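Local coordinates for zona pellucida sperm-binding protein 1,Zona pellucida sperm-binding protein 1 (PDB 6GF6), which probably cross-links egg coat filaments by pairing its N-terminal ZP-N1 domains into homodimers, within the extracellular coat that sperm bind and penetrate, at residues V45-C48 with H53-N56; T41-A46 with G71-V76; Q9-C14 with Q20-P25. The protein carries 2 engineered substitutions. All coordinates share one frame; numbering follows the deposited sequence.

Interaction 1 (V45-C48 with H53-N56); sequences VANC and HWLN. With NAG (2-acetamido-2-deoxy-beta-D-glucopyranose), chain E.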
ATOM      1  N   VAL B  45       4.147 -13.165   1.505  1.00 37.72           N
ATOM      2  CA  VAL B  45       3.543 -11.873   1.214  1.00 34.82           C
ATOM      3  C   VAL B  45       3.988 -11.397  -0.161  1.00 38.73           C
ATOM      4  O   VAL B  45       5.191 -11.303  -0.433  1.00 40.71           O
ATOM      5  CB  VAL B  45       3.914 -10.854   2.299  1.00 37.70           C
ATOM      6  CG1 VAL B  45       3.464  -9.470   1.900  1.00 36.34           C
ATOM      7  CG2 VAL B  45       3.318 -11.273   3.639  1.00 37.01           C
ATOM      8  N   ALA B  46       3.022 -11.055  -1.021  1.00 38.13           N
ATOM      9  CA  ALA B  46       3.323 -10.446  -2.308  1.00 38.67           C
ATOM     10  C   ALA B  46       2.460  -9.205  -2.490  1.00 39.49           C
ATOM     11  O   ALA B  46       1.276  -9.195  -2.137  1.00 37.88           O
ATOM     12  CB  ALA B  46       3.079 -11.425  -3.463  1.00 36.41           C
ATOM     13  N   ASN B  47       3.058  -8.176  -3.090  1.00 44.09           N
ATOM     14  CA  ASN B  47       2.362  -6.914  -3.339  1.00 43.41           C
ATOM     15  C   ASN B  47       1.127  -7.117  -4.208  1.00 43.01           C
ATOM     16  O   ASN B  47       0.026  -6.658  -3.872  1.00 41.36           O
ATOM     17  CB  ASN B  47       3.321  -5.947  -4.024  1.00 48.85           C
ATOM     18  CG  ASN B  47       4.308  -5.315  -3.072  1.00 52.42           C
ATOM     19  OD1 ASN B  47       4.157  -5.354  -1.842  1.00 44.94           O
ATOM     20  ND2 ASN B  47       5.375  -4.776  -3.658  1.00 61.90           N
ATOM     21  N   CYS B  48       1.306  -7.766  -5.357  1.00 39.46           N
ATOM     22  CA  CYS B  48       0.221  -7.966  -6.313  1.00 36.28           C
ATOM     23  C   CYS B  48      -0.617  -9.126  -5.796  1.00 33.70           C
ATOM     24  O   CYS B  48      -0.282 -10.298  -5.988  1.00 36.61           O
ATOM     25  CB  CYS B  48       0.778  -8.222  -7.708  1.00 35.28           C
ATOM     26  SG  CYS B  48      -0.483  -8.443  -8.969  1.00 43.14           S
ATOM     27  N   HIS B  53      -2.298  -6.901   1.384  1.00 52.86           N
ATOM     28  CA  HIS B  53      -1.122  -6.814   2.239  1.00 39.77           C
ATOM     29  C   HIS B  53       0.101  -6.530   1.379  1.00 36.51           C
ATOM     30  O   HIS B  53       0.162  -6.922   0.211  1.00 33.44           O
ATOM     31  CB  HIS B  53      -0.915  -8.076   3.099  1.00 39.09           C
ATOM     32  CG  HIS B  53      -0.862  -9.357   2.324  1.00 43.12           C
ATOM     33  ND1 HIS B  53      -1.234 -10.566   2.873  1.00 41.77           N
ATOM     34  CD2 HIS B  53      -0.466  -9.627   1.058  1.00 43.82           C
ATOM     35  CE1 HIS B  53      -1.078 -11.522   1.975  1.00 44.97           C
ATOM     36  NE2 HIS B  53      -0.614 -10.979   0.865  1.00 45.61           N
ATOM     37  N   TRP B  54       1.066  -5.821   1.962  1.00 33.29           N
ATOM     38  CA  TRP B  54       2.187  -5.310   1.190  1.00 34.19           C
ATOM     39  C   TRP B  54       3.452  -5.298   2.037  1.00 34.35           C
ATOM     40  O   TRP B  54       3.410  -5.361   3.268  1.00 35.81           O
ATOM     41  CB  TRP B  54       1.903  -3.897   0.658  1.00 30.87           C
ATOM     42  CG  TRP B  54       0.631  -3.782  -0.127  1.00 31.15           C
ATOM     43  CD1 TRP B  54       0.484  -3.919  -1.477  1.00 30.70           C
ATOM     44  CD2 TRP B  54      -0.676  -3.508   0.393  1.00 31.21           C
ATOM     45  NE1 TRP B  54      -0.833  -3.746  -1.830  1.00 32.42           N
ATOM     46  CE2 TRP B  54      -1.567  -3.494  -0.699  1.00 32.38           C
ATOM     47  CE3 TRP B  54      -1.181  -3.274   1.676  1.00 31.75           C
ATOM     48  CZ2 TRP B  54      -2.931  -3.253  -0.549  1.00 38.48           C
ATOM     49  CZ3 TRP B  54      -2.536  -3.035   1.825  1.00 29.89           C
ATOM     50  CH2 TRP B  54      -3.395  -3.026   0.718  1.00 31.17           C
ATOM     51  N   LEU B  55       4.583  -5.214   1.342  1.00 37.40           N
ATOM     52  CA  LEU B  55       5.908  -5.075   1.929  1.00 39.69           C
ATOM     53  C   LEU B  55       6.682  -3.930   1.308  1.00 42.64           C
ATOM     54  O   LEU B  55       6.742  -3.840   0.113  1.00 49.43           O
ATOM     55  CB  LEU B  55       6.724  -6.342   1.751  1.00 40.84           C
ATOM     56  CG  LEU B  55       6.392  -7.572   2.562  1.00 40.84           C
ATOM     57  CD1 LEU B  55       7.437  -8.629   2.310  1.00 41.38           C
ATOM     58  CD2 LEU B  55       6.352  -7.236   4.028  1.00 40.96           C
ATOM     59  N   ASN B  56       7.285  -3.074   2.119  1.00 40.68           N
ATOM     60  CA  ASN B  56       8.086  -1.955   1.642  1.00 47.25           C
ATOM     61  C   ASN B  56       9.308  -1.784   2.529  1.00 51.64           C
ATOM     62  O   ASN B  56       9.358  -2.272   3.660  1.00 51.19           O
ATOM     63  CB  ASN B  56       7.295  -0.641   1.611  1.00 53.45           C
ATOM     64  CG  ASN B  56       6.456  -0.502   0.365  1.00 58.46           C
ATOM     65  OD1 ASN B  56       6.968  -0.198  -0.711  1.00 60.57           O
ATOM     66  ND2 ASN B  56       5.161  -0.729   0.498  1.00 62.49           N
TER
HETATM   67  C1  NAG E 900       6.478  -4.153  -3.001  1.00 68.66           C
HETATM   68  C2  NAG E 900       7.725  -5.030  -3.157  1.00 73.78           C
HETATM   69  C3  NAG E 900       8.942  -4.337  -2.550  1.00 74.47           C
HETATM   70  C4  NAG E 900       9.099  -2.932  -3.111  1.00 74.00           C
HETATM   71  C5  NAG E 900       7.802  -2.150  -2.924  1.00 70.77           C
HETATM   72  C6  NAG E 900       7.835  -0.770  -3.549  1.00 67.51           C
HETATM   73  C7  NAG E 900       7.171  -7.446  -3.215  1.00 78.78           C
HETATM   74  C8  NAG E 900       6.979  -7.310  -4.702  1.00 81.53           C
HETATM   75  N2  NAG E 900       7.529  -6.334  -2.553  1.00 75.75           N
HETATM   76  O3  NAG E 900      10.105  -5.109  -2.831  1.00 75.42           O
HETATM   77  O4  NAG E 900      10.164  -2.264  -2.443  1.00 74.99           O
HETATM   78  O5  NAG E 900       6.718  -2.858  -3.545  1.00 72.92           O
HETATM   79  O6  NAG E 900       6.630  -0.049  -3.319  1.00 64.31           O
HETATM   80  O7  NAG E 900       7.016  -8.518  -2.639  1.00 79.45           O

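Interaction 2 (T41-A46 with G71-V76); sequences TRFEVA and GCHVLV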
ATOM      1  N   THR B  41      -0.242 -22.298   9.007  1.00 46.50           N
ATOM      2  CA  THR B  41       0.333 -22.140   7.675  1.00 40.76           C
ATOM      3  C   THR B  41       1.027 -20.788   7.568  1.00 37.09           C
ATOM      4  O   THR B  41       0.582 -19.797   8.152  1.00 34.25           O
ATOM      5  CB  THR B  41      -0.743 -22.244   6.593  1.00 36.54           C
ATOM      6  OG1 THR B  41      -1.451 -23.478   6.723  1.00 38.28           O
ATOM      7  CG2 THR B  41      -0.127 -22.168   5.214  1.00 35.57           C
ATOM      8  N   ARG B  42       2.141 -20.756   6.842  1.00 35.59           N
ATOM      9  CA  ARG B  42       2.919 -19.537   6.664  1.00 36.88           C
ATOM     10  C   ARG B  42       2.746 -19.080   5.218  1.00 35.50           C
ATOM     11  O   ARG B  42       3.266 -19.712   4.293  1.00 34.87           O
ATOM     12  CB  ARG B  42       4.386 -19.778   7.016  1.00 41.79           C
ATOM     13  CG  ARG B  42       4.613 -20.051   8.502  1.00 51.42           C
ATOM     14  CD  ARG B  42       5.825 -20.937   8.779  1.00 64.70           C
ATOM     15  NE  ARG B  42       7.082 -20.349   8.310  1.00 78.54           N
ATOM     16  CZ  ARG B  42       7.754 -20.728   7.221  1.00 90.23           C
ATOM     17  NH1 ARG B  42       8.886 -20.111   6.902  1.00 93.10           N
ATOM     18  NH2 ARG B  42       7.313 -21.716   6.446  1.00 91.40           N
ATOM     19  N   PHE B  43       2.093 -17.937   5.037  1.00 31.47           N
ATOM     20  CA  PHE B  43       1.757 -17.421   3.715  1.00 31.00           C
ATOM     21  C   PHE B  43       2.752 -16.343   3.325  1.00 30.40           C
ATOM     22  O   PHE B  43       2.931 -15.364   4.053  1.00 32.84           O
ATOM     23  CB  PHE B  43       0.340 -16.843   3.664  1.00 30.87           C
ATOM     24  CG  PHE B  43      -0.741 -17.835   3.939  1.00 31.85           C
ATOM     25  CD1 PHE B  43      -1.121 -18.122   5.237  1.00 32.46           C
ATOM     26  CD2 PHE B  43      -1.390 -18.479   2.894  1.00 32.50           C
ATOM     27  CE1 PHE B  43      -2.125 -19.043   5.493  1.00 37.72           C
ATOM     28  CE2 PHE B  43      -2.399 -19.402   3.142  1.00 37.99           C
ATOM     29  CZ  PHE B  43      -2.767 -19.684   4.445  1.00 34.47           C
ATOM     30  N   GLU B  44       3.431 -16.563   2.209  1.00 33.82           N
ATOM     31  CA  GLU B  44       4.316 -15.564   1.636  1.00 34.09           C
ATOM     32  C   GLU B  44       3.530 -14.309   1.280  1.00 35.06           C
ATOM     33  O   GLU B  44       2.371 -14.373   0.861  1.00 35.58           O
ATOM     34  CB  GLU B  44       5.008 -16.127   0.395  1.00 31.06           C
ATOM     35  CG  GLU B  44       6.068 -17.145   0.757  1.00 35.71           C
ATOM     36  CD  GLU B  44       7.161 -16.575   1.631  1.00 37.43           C
ATOM     37  OE1 GLU B  44       7.278 -17.059   2.774  1.00 34.05           O
ATOM     38  OE2 GLU B  44       7.848 -15.614   1.214  1.00 39.51           O
ATOM     39  N   VAL B  45       4.147 -13.165   1.505  1.00 37.72           N
ATOM     40  CA  VAL B  45       3.543 -11.873   1.214  1.00 34.82           C
ATOM     41  C   VAL B  45       3.988 -11.397  -0.161  1.00 38.73           C
ATOM     42  O   VAL B  45       5.191 -11.303  -0.433  1.00 40.71           O
ATOM     43  CB  VAL B  45       3.914 -10.854   2.299  1.00 37.70           C
ATOM     44  CG1 VAL B  45       3.464  -9.470   1.900  1.00 36.34           C
ATOM     45  CG2 VAL B  45       3.318 -11.273   3.639  1.00 37.01           C
ATOM     46  N   ALA B  46       3.022 -11.055  -1.021  1.00 38.13           N
ATOM     47  CA  ALA B  46       3.323 -10.446  -2.308  1.00 38.67           C
ATOM     48  C   ALA B  46       2.460  -9.205  -2.490  1.00 39.49           C
ATOM     49  O   ALA B  46       1.276  -9.195  -2.137  1.00 37.88           O
ATOM     50  CB  ALA B  46       3.079 -11.425  -3.463  1.00 36.41           C
ATOM     51  N   GLY B  71      -8.490  -7.821   4.836  1.00 37.55           N
ATOM     52  CA  GLY B  71      -7.653  -8.679   4.030  1.00 36.92           C
ATOM     53  C   GLY B  71      -7.638 -10.117   4.513  1.00 40.03           C
ATOM     54  O   GLY B  71      -8.330 -10.506   5.451  1.00 41.24           O
ATOM     55  N   CYS B  72      -6.831 -10.919   3.831  1.00 39.22           N
ATOM     56  CA  CYS B  72      -6.799 -12.350   4.089  1.00 44.82           C
ATOM     57  C   CYS B  72      -6.249 -12.652   5.467  1.00 43.02           C
ATOM     58  O   CYS B  72      -5.201 -12.134   5.866  1.00 43.63           O
ATOM     59  CB  CYS B  72      -5.923 -13.061   3.074  1.00 45.27           C
ATOM     60  SG  CYS B  72      -6.501 -12.993   1.419  1.00 48.84           S
ATOM     61  N   HIS B  73      -6.930 -13.548   6.167  1.00 43.34           N
ATOM     62  CA  HIS B  73      -6.478 -14.113   7.427  1.00 43.13           C
ATOM     63  C   HIS B  73      -6.583 -13.129   8.575  1.00 42.69           C
ATOM     64  O   HIS B  73      -6.131 -13.442   9.685  1.00 44.54           O
ATOM     65  CB  HIS B  73      -5.045 -14.631   7.302  1.00 41.22           C
ATOM     66  CG  HIS B  73      -4.924 -15.714   6.281  1.00 41.25           C
ATOM     67  ND1 HIS B  73      -5.672 -16.871   6.341  1.00 42.36           N
ATOM     68  CD2 HIS B  73      -4.213 -15.782   5.132  1.00 37.87           C
ATOM     69  CE1 HIS B  73      -5.397 -17.624   5.293  1.00 43.16           C
ATOM     70  NE2 HIS B  73      -4.513 -16.988   4.544  1.00 42.61           N
ATOM     71  N   VAL B  74      -7.143 -11.945   8.352  1.00 38.32           N
ATOM     72  CA  VAL B  74      -7.497 -11.058   9.452  1.00 39.94           C
ATOM     73  C   VAL B  74      -8.775 -11.607  10.070  1.00 42.14           C
ATOM     74  O   VAL B  74      -9.780 -11.793   9.374  1.00 46.45           O
ATOM     75  CB  VAL B  74      -7.689  -9.612   8.973  1.00 36.61           C
ATOM     76  CG1 VAL B  74      -8.042  -8.721  10.138  1.00 38.57           C
ATOM     77  CG2 VAL B  74      -6.442  -9.111   8.296  1.00 35.92           C
ATOM     78  N   LEU B  75      -8.726 -11.903  11.363  1.00 44.07           N
ATOM     79  CA  LEU B  75      -9.843 -12.492  12.079  1.00 44.66           C
ATOM     80  C   LEU B  75     -10.465 -11.454  12.999  1.00 45.57           C
ATOM     81  O   LEU B  75      -9.827 -10.471  13.378  1.00 42.63           O
ATOM     82  CB  LEU B  75      -9.398 -13.713  12.898  1.00 45.99           C
ATOM     83  CG  LEU B  75      -8.692 -14.851  12.145  1.00 48.96           C
ATOM     84  CD1 LEU B  75      -8.083 -15.844  13.125  1.00 49.70           C
ATOM     85  CD2 LEU B  75      -9.642 -15.569  11.190  1.00 48.26           C
ATOM     86  N   VAL B  76     -11.735 -11.667  13.322  1.00 49.28           N
ATOM     87  CA  VAL B  76     -12.437 -10.872  14.319  1.00 52.64           C
ATOM     88  C   VAL B  76     -12.521 -11.698  15.597  1.00 60.32           C
ATOM     89  O   VAL B  76     -13.132 -12.775  15.612  1.00 60.38           O
ATOM     90  CB  VAL B  76     -13.830 -10.458  13.824  1.00 50.59           C
ATOM     91  CG1 VAL B  76     -14.555  -9.639  14.896  1.00 52.77           C
ATOM     92  CG2 VAL B  76     -13.710  -9.696  12.499  1.00 44.21           C
TER

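Interaction 3 (Q9-C14 with Q20-P25); sequences QYHYDC and QLLAYP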
ATOM      1  N   GLN B   9      14.231  -5.185  16.906  1.00 61.76           N
ATOM      2  CA  GLN B   9      13.341  -4.091  17.269  1.00 61.01           C
ATOM      3  C   GLN B   9      12.192  -4.004  16.270  1.00 54.53           C
ATOM      4  O   GLN B   9      12.421  -3.907  15.059  1.00 52.92           O
ATOM      5  CB  GLN B   9      14.102  -2.765  17.308  1.00 71.25           C
ATOM      6  CG  GLN B   9      15.155  -2.676  18.407  1.00 78.78           C
ATOM      7  CD  GLN B   9      14.571  -2.816  19.800  1.00 83.32           C
ATOM      8  OE1 GLN B   9      13.845  -1.939  20.270  1.00 86.31           O
ATOM      9  NE2 GLN B   9      14.887  -3.921  20.469  1.00 85.16           N
ATOM     10  N   TYR B  10      10.963  -4.020  16.783  1.00 50.31           N
ATOM     11  CA  TYR B  10       9.783  -3.897  15.939  1.00 45.97           C
ATOM     12  C   TYR B  10       8.609  -3.393  16.767  1.00 46.55           C
ATOM     13  O   TYR B  10       8.608  -3.468  17.998  1.00 46.72           O
ATOM     14  CB  TYR B  10       9.420  -5.225  15.260  1.00 45.74           C
ATOM     15  CG  TYR B  10       9.096  -6.348  16.217  1.00 48.33           C
ATOM     16  CD1 TYR B  10       7.837  -6.462  16.785  1.00 49.02           C
ATOM     17  CD2 TYR B  10      10.046  -7.312  16.532  1.00 52.62           C
ATOM     18  CE1 TYR B  10       7.538  -7.486  17.663  1.00 52.22           C
ATOM     19  CE2 TYR B  10       9.750  -8.347  17.403  1.00 56.41           C
ATOM     20  CZ  TYR B  10       8.492  -8.429  17.963  1.00 56.44           C
ATOM     21  OH  TYR B  10       8.187  -9.457  18.829  1.00 59.82           O
ATOM     22  N   HIS B  11       7.613  -2.868  16.060  1.00 42.97           N
ATOM     23  CA  HIS B  11       6.360  -2.428  16.654  1.00 46.26           C
ATOM     24  C   HIS B  11       5.337  -2.332  15.532  1.00 44.31           C
ATOM     25  O   HIS B  11       5.690  -2.334  14.351  1.00 45.78           O
ATOM     26  CB  HIS B  11       6.522  -1.077  17.352  1.00 45.69           C
ATOM     27  CG  HIS B  11       6.658   0.064  16.395  1.00 44.99           C
ATOM     28  ND1 HIS B  11       7.865   0.424  15.832  1.00 46.28           N
ATOM     29  CD2 HIS B  11       5.738   0.919  15.890  1.00 44.17           C
ATOM     30  CE1 HIS B  11       7.683   1.454  15.026  1.00 43.87           C
ATOM     31  NE2 HIS B  11       6.402   1.776  15.044  1.00 44.53           N
ATOM     32  N   TYR B  12       4.066  -2.211  15.908  1.00 39.71           N
ATOM     33  CA  TYR B  12       2.999  -2.063  14.928  1.00 39.42           C
ATOM     34  C   TYR B  12       2.036  -0.951  15.334  1.00 38.82           C
ATOM     35  O   TYR B  12       1.923  -0.581  16.506  1.00 39.20           O
ATOM     36  CB  TYR B  12       2.234  -3.380  14.709  1.00 35.96           C
ATOM     37  CG  TYR B  12       1.354  -3.838  15.847  1.00 37.90           C
ATOM     38  CD1 TYR B  12       1.855  -4.642  16.861  1.00 39.41           C
ATOM     39  CD2 TYR B  12       0.010  -3.489  15.892  1.00 37.51           C
ATOM     40  CE1 TYR B  12       1.049  -5.069  17.900  1.00 42.36           C
ATOM     41  CE2 TYR B  12      -0.808  -3.915  16.928  1.00 37.58           C
ATOM     42  CZ  TYR B  12      -0.279  -4.707  17.928  1.00 42.66           C
ATOM     43  OH  TYR B  12      -1.078  -5.146  18.959  1.00 41.47           O
ATOM     44  N   ASP B  13       1.366  -0.402  14.323  1.00 36.74           N
ATOM     45  CA  ASP B  13       0.423   0.693  14.488  1.00 37.20           C
ATOM     46  C   ASP B  13      -0.951   0.267  13.991  1.00 36.04           C
ATOM     47  O   ASP B  13      -1.069  -0.401  12.956  1.00 34.71           O
ATOM     48  CB  ASP B  13       0.881   1.936  13.705  1.00 37.54           C
ATOM     49  CG  ASP B  13       2.233   2.454  14.162  1.00 49.70           C
ATOM     50  OD1 ASP B  13       2.467   2.493  15.385  1.00 50.48           O
ATOM     51  OD2 ASP B  13       3.075   2.790  13.299  1.00 49.98           O
ATOM     52  N   CYS B  14      -1.985   0.635  14.741  1.00 36.80           N
ATOM     53  CA  CYS B  14      -3.365   0.442  14.320  1.00 36.19           C
ATOM     54  C   CYS B  14      -3.863   1.740  13.702  1.00 36.27           C
ATOM     55  O   CYS B  14      -3.932   2.760  14.386  1.00 37.54           O
ATOM     56  CB  CYS B  14      -4.256   0.046  15.497  1.00 42.00           C
ATOM     57  SG  CYS B  14      -3.841  -1.538  16.243  1.00 41.49           S
ATOM     58  N   GLN B  20       0.064  -1.584  10.253  1.00 35.36           N
ATOM     59  CA  GLN B  20       1.407  -1.745   9.718  1.00 35.53           C
ATOM     60  C   GLN B  20       2.342  -2.235  10.814  1.00 33.33           C
ATOM     61  O   GLN B  20       2.227  -1.822  11.969  1.00 36.87           O
ATOM     62  CB  GLN B  20       1.942  -0.439   9.115  1.00 33.22           C
ATOM     63  CG  GLN B  20       2.105   0.695  10.111  1.00 34.63           C
ATOM     64  CD  GLN B  20       2.899   1.854   9.546  1.00 38.14           C
ATOM     65  OE1 GLN B  20       3.220   1.882   8.357  1.00 37.46           O
ATOM     66  NE2 GLN B  20       3.227   2.818  10.398  1.00 37.35           N
ATOM     67  N   LEU B  21       3.263  -3.119  10.437  1.00 35.69           N
ATOM     68  CA  LEU B  21       4.275  -3.682  11.322  1.00 36.88           C
ATOM     69  C   LEU B  21       5.649  -3.228  10.847  1.00 37.32           C
ATOM     70  O   LEU B  21       6.015  -3.463   9.691  1.00 35.23           O
ATOM     71  CB  LEU B  21       4.171  -5.209  11.336  1.00 35.27           C
ATOM     72  CG  LEU B  21       5.172  -6.033  12.135  1.00 38.07           C
ATOM     73  CD1 LEU B  21       5.199  -5.623  13.580  1.00 39.90           C
ATOM     74  CD2 LEU B  21       4.791  -7.488  12.026  1.00 37.96           C
ATOM     75  N   LEU B  22       6.401  -2.569  11.727  1.00 40.89           N
ATOM     76  CA  LEU B  22       7.709  -2.023  11.383  1.00 43.31           C
ATOM     77  C   LEU B  22       8.798  -2.779  12.134  1.00 41.64           C
ATOM     78  O   LEU B  22       8.698  -2.977  13.348  1.00 42.54           O
ATOM     79  CB  LEU B  22       7.780  -0.530  11.692  1.00 49.11           C
ATOM     80  CG  LEU B  22       6.739   0.333  10.976  1.00 53.74           C
ATOM     81  CD1 LEU B  22       5.430   0.378  11.752  1.00 59.78           C
ATOM     82  CD2 LEU B  22       7.282   1.733  10.759  1.00 54.07           C
ATOM     83  N   ALA B  23       9.825  -3.210  11.404  1.00 41.14           N
ATOM     84  CA  ALA B  23      10.940  -3.964  11.963  1.00 41.29           C
ATOM     85  C   ALA B  23      12.251  -3.313  11.554  1.00 43.92           C
ATOM     86  O   ALA B  23      12.379  -2.807  10.435  1.00 42.68           O
ATOM     87  CB  ALA B  23      10.919  -5.428  11.490  1.00 39.77           C
ATOM     88  N   TYR B  24      13.226  -3.340  12.462  1.00 47.06           N
ATOM     89  CA  TYR B  24      14.500  -2.645  12.276  1.00 50.36           C
ATOM     90  C   TYR B  24      15.650  -3.628  12.469  1.00 53.50           C
ATOM     91  O   TYR B  24      16.270  -3.684  13.540  1.00 56.84           O
ATOM     92  CB  TYR B  24      14.603  -1.453  13.229  1.00 49.53           C
ATOM     93  CG  TYR B  24      13.455  -0.475  13.081  1.00 49.93           C
ATOM     94  CD1 TYR B  24      12.265  -0.654  13.785  1.00 51.55           C
ATOM     95  CD2 TYR B  24      13.547   0.609  12.222  1.00 50.06           C
ATOM     96  CE1 TYR B  24      11.211   0.234  13.648  1.00 51.32           C
ATOM     97  CE2 TYR B  24      12.498   1.501  12.076  1.00 51.63           C
ATOM     98  CZ  TYR B  24      11.334   1.308  12.791  1.00 51.63           C
ATOM     99  OH  TYR B  24      10.291   2.194  12.645  1.00 50.39           O
ATOM    100  N   PRO B  25      15.971  -4.410  11.444  1.00 50.27           N
ATOM    101  CA  PRO B  25      17.087  -5.359  11.558  1.00 51.18           C
ATOM    102  C   PRO B  25      18.438  -4.652  11.558  1.00 55.91           C
ATOM    103  O   PRO B  25      18.616  -3.571  10.993  1.00 56.23           O
ATOM    104  CB  PRO B  25      16.916  -6.253  10.327  1.00 48.48           C
ATOM    105  CG  PRO B  25      16.214  -5.401   9.343  1.00 46.41           C
ATOM    106  CD  PRO B  25      15.313  -4.490  10.130  1.00 45.85           C
TER

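Interaction 1 (V45-C48 with H53-N56)
A glycosylated loop is tied to an outermost strand of the four-stranded sheet in the immunoglobulin-like ZP-N1 domain: Asn47 and Val45 of 45-48 meet strand 53-57, which pairs on its other side with strand 63-68. The amide of Asn47 works two ways. Asn47 OD1 accepts the backbone N-H of Leu55 at 3.2 Å, an almost straight bond (174° at the hydrogen) that arrives nearly along the C=O axis. Its ND2 is the glycosylation point, joined covalently to C1 of the NAG. With CG set beside the backbone N (chi1 -78°), the amide lies along the edge of the strand, and the Leu55 bond helps fix its rotation and so the start of the glycan; Leu55 O lies 3.1 Å from NAG C1.

Earlier in the loop, Val45 sends CG1 to CG of Leu55 at 3.6 Å and also to CD2 of the His53 ring at 4.0 Å, and Phe65 of strand 63-68 touches all three. In the homodimer Cys48 forms a disulfide with Cys48 of the second subunit, and the NAG is hydrogen-bonded to Glu44 N of that subunit. At the edge of the His53 imidazole, near its plane, Ala46 O lies 3.7 Å from CD2.

Interaction 2 (T41-A46 with G71-V76)
Two aromatic rings, Phe43 and His73, make this contact by themselves at the surface of the immunoglobulin-like ZP-N1 domain, linking the weakly bonded strand 42-44 to a type II beta turn that runs from Gly71 to Val74. The backbones stay well apart, with 9.6 Å between Phe43 CA and His73 CA, and each residue turns its side chain toward the other to bridge the gap.

Phe43 has CG beside its own backbone N and opposite the carbonyl carbon (chi1 -62°), and its ring is turned about CB-CG so that its plane stands roughly perpendicular to the CA-CB-CG plane, which presents a broad face to the turn. His73 is the third residue of that turn and has a positive phi; the bond closing the turn, Val74 N to Gly71 O, is weak. The imidazole is twisted about CB-CG (chi2 -57°), which leads with the NE2 corner and leaves CD2 and CE1 behind it as the next atoms to touch. His73 NE2 lies over one face of the phenyl, offset toward its rim, 3.2 Å from Phe43 CZ and 3.3 Å from Phe43 CE1. The His73 CE1 atom follows at 3.4 Å from Phe43 CZ. The ring planes are inclined by 32° and their centroids are 4.1 Å apart, so the approach is tilted, with the NE2-CE1 side of the imidazole nearer than CD2.

Asp37 touches both side chains, Val35 lies against His73, and the disulfide Cys72-Cys51 fastens the turn. Zinc has been seen at His73 and at His53 in this protein, although none is bound to this chain here. On the phenyl face opposite His73, Thr41 CG2 sits 3.6 Å above the plane of the Phe43 ring.

Interaction 3 (Q9-C14 with Q20-P25)
The first beta hairpin of the ZP-N1 immunoglobulin-like domain, strand 9-14 with strand 18-24, is sealed by antiparallel pairing, with His11 opposite Leu22 and Asp13 opposite Gln20 as hydrogen-bonded pairs. Leu22 N reaches His11 O at 2.7 Å, and His11 N returns a bond to Leu22 O at 2.9 Å. Asp13 and Gln20 exchange a second such pair of backbone bonds.

On one face Leu21 points inward to Phe33, Val85, Leu87 and Met104, while its CD1 touches Tyr12 CB at 3.9 Å. Here too Tyr10 CB meets Ala23 CB at 4.1 Å. The other face is more polar. The Leu22 CD1 methyl comes within 3.7 Å of His11 NE2, and Tyr24 OH lies at the edge of the same imidazole, 3.6 Å from His11 CE1. Zinc has been seen at His11 and Asp13 in this protein, though none is bound to this chain here.

Gln20, its CG tucked between backbone N and carbonyl carbon (chi1 63°), then extends alongside Asp13, and Phe39 of the second subunit packs on both. Gln20 NE2 donates in its own amide plane to the anti lone pair of Asp13 OD2, at 2.9 Å. Swapping Gln20 for an alanine removes the amide that holds the Asp13 carboxylate, which would probably then be freer to turn. As modelled, the planes of the Gln20 amide and the Asp13 carboxylate stand 42° apart.

Interactions 1 and 3 concern opposite outer strands of one four-stranded sheet, 53-57 and 9-14, with centres about 15 Å apart. Interaction 3 is regular strand pairing that turns the face with Tyr10, Tyr12, Leu21 and Ala23 inward; interaction 1 lays an irregular loop on its strand with one side-chain-to-backbone bond and a small apolar patch. Both are partly buried and both touch the second subunit, interaction 1 through a disulfide, the sugar and the Trp54 ring, interaction 3 by packing of Asp13 and Gln20. Interaction 2 is the smallest, a surface meeting of two rings without a hydrogen bond. It shares Val45 and Ala46 with interaction 1 and lies across the chain's centre from interaction 3.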